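Local atomic coordinates of phosphoserine aminotransferase (Bacillus alcalophilus, PDB entry 1W23), a protein that catalyses the reversible, pyridoxal 5'-phosphate-dependent transfer of an amino group from glutamate to 3-phosphohydroxypyruvate, making phosphoserine for serine biosynthesis. Residues I93-L98 / E140-L145. Sequence-based numbering, arbitrary orientation.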
ATOM      1  N   ILE A  93      14.587 -18.519  19.176  1.00 13.31           N
ATOM      2  CA  ILE A  93      15.567 -18.117  18.144  1.00 13.01           C
ATOM      3  C   ILE A  93      14.885 -18.005  16.801  1.00 11.96           C
ATOM      4  O   ILE A  93      14.153 -18.895  16.389  1.00 12.43           O
ATOM      5  CB  ILE A  93      16.685 -19.183  18.075  1.00 14.29           C
ATOM      6  CG1 ILE A  93      17.456 -19.264  19.411  1.00 17.34           C
ATOM      7  CG2 ILE A  93      17.612 -18.941  16.908  1.00 16.19           C
ATOM      8  CD1 ILE A  93      18.464 -20.440  19.472  1.00 19.47           C
ATOM      9  N   GLY A  94      15.178 -16.906  16.091  1.00 12.12           N
ATOM     10  CA  GLY A  94      14.747 -16.802  14.684  1.00 11.77           C
ATOM     11  C   GLY A  94      15.832 -17.412  13.815  1.00 10.72           C
ATOM     12  O   GLY A  94      16.937 -16.868  13.693  1.00 11.51           O
ATOM     13  N   ASN A  95      15.565 -18.596  13.270  1.00 11.08           N
ATOM     14  CA  ASN A  95      16.569 -19.381  12.547  1.00 10.70           C
ATOM     15  C   ASN A  95      16.373 -19.204  11.045  1.00 10.29           C
ATOM     16  O   ASN A  95      15.246 -19.387  10.570  1.00 11.42           O
ATOM     17  CB  ASN A  95      16.435 -20.861  12.955  1.00 11.69           C
ATOM     18  CG  ASN A  95      17.676 -21.678  12.672  1.00 11.64           C
ATOM     19  OD1 ASN A  95      18.681 -21.144  12.169  1.00 12.91           O
ATOM     20  ND2 ASN A  95      17.640 -22.983  13.021  1.00 12.18           N
ATOM     21  N   TYR A  96      17.406 -18.812  10.326  1.00 10.57           N
ATOM     22  CA  TYR A  96      17.332 -18.404   8.907  1.00 10.64           C
ATOM     23  C   TYR A  96      18.232 -19.271   8.064  1.00 10.31           C
ATOM     24  O   TYR A  96      19.374 -19.562   8.424  1.00 11.08           O
ATOM     25  CB  TYR A  96      17.817 -16.899   8.760  1.00 11.13           C
ATOM     26  CG  TYR A  96      16.680 -15.982   9.237  1.00 10.49           C
ATOM     27  CD1 TYR A  96      16.461 -15.819  10.601  1.00 10.80           C
ATOM     28  CD2 TYR A  96      15.815 -15.338   8.369  1.00 10.84           C
ATOM     29  CE1 TYR A  96      15.445 -15.018  11.074  1.00 10.99           C
ATOM     30  CE2 TYR A  96      14.743 -14.543   8.824  1.00 10.45           C
ATOM     31  CZ  TYR A  96      14.570 -14.378  10.169  1.00 10.22           C
ATOM     32  OH  TYR A  96      13.514 -13.658  10.681  1.00 11.49           O
ATOM     33  N   VAL A  97      17.757 -19.614   6.862  1.00 10.08           N
ATOM     34  CA  VAL A  97      18.562 -20.220   5.826  1.00 10.24           C
ATOM     35  C   VAL A  97      18.913 -19.113   4.840  1.00 10.03           C
ATOM     36  O   VAL A  97      18.016 -18.490   4.237  1.00  9.95           O
ATOM     37  CB  VAL A  97      17.878 -21.386   5.113  1.00 10.28           C
ATOM     38  CG1 VAL A  97      18.784 -22.013   4.041  1.00 11.46           C
ATOM     39  CG2 VAL A  97      17.417 -22.460   6.086  1.00 11.49           C
ATOM     40  N   LEU A  98      20.204 -18.833   4.663  1.00 10.20           N
ATOM     41  CA  LEU A  98      20.638 -17.767   3.791  1.00 10.56           C
ATOM     42  C   LEU A  98      20.935 -18.277   2.373  1.00  9.99           C
ATOM     43  O   LEU A  98      21.878 -19.061   2.189  1.00 10.58           O
ATOM     44  CB  LEU A  98      21.879 -17.073   4.319  1.00 10.90           C
ATOM     45  CG  LEU A  98      21.715 -16.392   5.714  1.00 11.71           C
ATOM     46  CD1 LEU A  98      23.016 -15.696   6.117  1.00 13.12           C
ATOM     47  CD2 LEU A  98      20.549 -15.407   5.714  1.00 13.19           C
ATOM     48  N   GLU A 140      16.350 -26.569  19.379  1.00 16.38           N
ATOM     49  CA  GLU A 140      15.097 -26.951  20.056  1.00 17.21           C
ATOM     50  C   GLU A 140      14.193 -25.723  20.360  1.00 15.27           C
ATOM     51  O   GLU A 140      12.962 -25.876  20.383  1.00 18.87           O
ATOM     52  CB  GLU A 140      15.450 -27.708  21.315  1.00 23.94           C
ATOM     53  CG  GLU A 140      16.229 -26.967  22.475  1.00 31.26           C
ATOM     54  CD  GLU A 140      16.265 -27.909  23.697  1.00 36.55           C
ATOM     55  OE1 GLU A 140      17.206 -28.714  24.082  1.00 25.94           O
ATOM     56  OE2 GLU A 140      15.171 -27.797  24.384  1.00 25.70           O
ATOM     57  N   ASN A 141      14.831 -24.587  20.596  1.00 13.63           N
ATOM     58  CA  ASN A 141      14.088 -23.380  20.937  1.00 14.11           C
ATOM     59  C   ASN A 141      13.950 -22.453  19.739  1.00 14.11           C
ATOM     60  O   ASN A 141      13.729 -21.232  19.921  1.00 15.53           O
ATOM     61  CB  ASN A 141      14.728 -22.673  22.137  1.00 16.31           C
ATOM     62  CG  ASN A 141      16.165 -22.218  21.910  1.00 15.28           C
ATOM     63  OD1 ASN A 141      16.954 -22.980  21.315  1.00 16.02           O
ATOM     64  ND2 ASN A 141      16.560 -21.048  22.394  1.00 17.83           N
ATOM     65  N   ASP A 142      14.066 -22.952  18.506  1.00 14.35           N
ATOM     66  CA  ASP A 142      13.698 -22.145  17.341  1.00 12.80           C
ATOM     67  C   ASP A 142      12.255 -21.685  17.450  1.00 12.92           C
ATOM     68  O   ASP A 142      11.323 -22.477  17.672  1.00 14.20           O
ATOM     69  CB  ASP A 142      13.875 -22.924  16.038  1.00 13.05           C
ATOM     70  CG  ASP A 142      15.302 -23.119  15.606  1.00 13.05           C
ATOM     71  OD1 ASP A 142      16.212 -22.352  16.020  1.00 13.73           O
ATOM     72  OD2 ASP A 142      15.536 -24.051  14.782  1.00 14.24           O
ATOM     73  N   ALA A 143      12.033 -20.382  17.228  1.00 12.62           N
ATOM     74  CA  ALA A 143      10.672 -19.844  17.068  1.00 13.19           C
ATOM     75  C   ALA A 143      10.105 -20.237  15.697  1.00 12.72           C
ATOM     76  O   ALA A 143       8.878 -20.400  15.511  1.00 13.87           O
ATOM     77  CB  ALA A 143      10.681 -18.331  17.213  1.00 15.17           C
ATOM     78  N   TYR A 144      10.961 -20.372  14.704  1.00 12.12           N
ATOM     79  CA  TYR A 144      10.626 -20.668  13.314  1.00 11.49           C
ATOM     80  C   TYR A 144      11.909 -20.916  12.591  1.00 11.11           C
ATOM     81  O   TYR A 144      13.000 -20.571  13.050  1.00 11.35           O
ATOM     82  CB  TYR A 144       9.856 -19.498  12.706  1.00 11.90           C
ATOM     83  CG  TYR A 144      10.504 -18.147  12.737  1.00 11.43           C
ATOM     84  CD1 TYR A 144      10.106 -17.227  13.725  1.00 12.70           C
ATOM     85  CD2 TYR A 144      11.494 -17.765  11.845  1.00 11.08           C
ATOM     86  CE1 TYR A 144      10.689 -15.975  13.803  1.00 13.07           C
ATOM     87  CE2 TYR A 144      12.084 -16.530  11.931  1.00 11.25           C
ATOM     88  CZ  TYR A 144      11.685 -15.628  12.883  1.00 12.70           C
ATOM     89  OH  TYR A 144      12.244 -14.374  12.990  1.00 13.63           O
ATOM     90  N   LEU A 145      11.776 -21.488  11.378  1.00 10.94           N
ATOM     91  CA  LEU A 145      12.851 -21.597  10.396  1.00 11.01           C
ATOM     92  C   LEU A 145      12.400 -20.838   9.162  1.00 10.34           C
ATOM     93  O   LEU A 145      11.329 -21.174   8.627  1.00 11.27           O
ATOM     94  CB  LEU A 145      13.135 -23.051  10.025  1.00 11.39           C
ATOM     95  CG  LEU A 145      14.290 -23.239   9.028  1.00 12.28           C
ATOM     96  CD1 LEU A 145      15.609 -22.832   9.652  1.00 13.57           C
ATOM     97  CD2 LEU A 145      14.293 -24.665   8.526  1.00 14.40           C
TER
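Two neighbouring parallel strands of the large mixed sheet of this class-V aminotransferase meet where I93 and N95 pair with the irregular start of strand 142-148. I93 N donates to N141 O (2.9 Å) and I93 O accepts from A143 N (2.7 Å); past the corner at A143, N95 N reaches Y144 O at 3.2 Å. On the face carrying I93, N95 and D142, the amide plane of N95 is turned 52° from the carboxylate plane of D142. With N95 CG anti to the backbone N (chi1 -160°), ND2 gives a fairly straight bond to D142 OD2 (2.9 Å), meeting it on the syn side but 33° out of the carboxylate plane. H166 also binds OD2, while N95 OD1 and ND2 bond to H117 and the carbonyl of Q137, so the buried N95 amide makes three hydrogen bonds and D142 OD2 takes two. The other face belongs to tyrosines. Y144 lays its ring over G94, whose CA sits 4.1 Å from the ring centroid in a CH-pi contact, and its hydroxyl donates to Y96 OH (2.7 Å between the oxygens). The two rings are nearly perpendicular, and Y96 CZ lies in plane at the edge of Y144, 3.7 Å from CE2. Both tyrosines rest on A110 of helix 101-111, and Y144 also packs against helix 75-87, while beyond 93-98 strand 115-121, outermost within this chain, continues the sheet through backbone bonds to G94 and Y96.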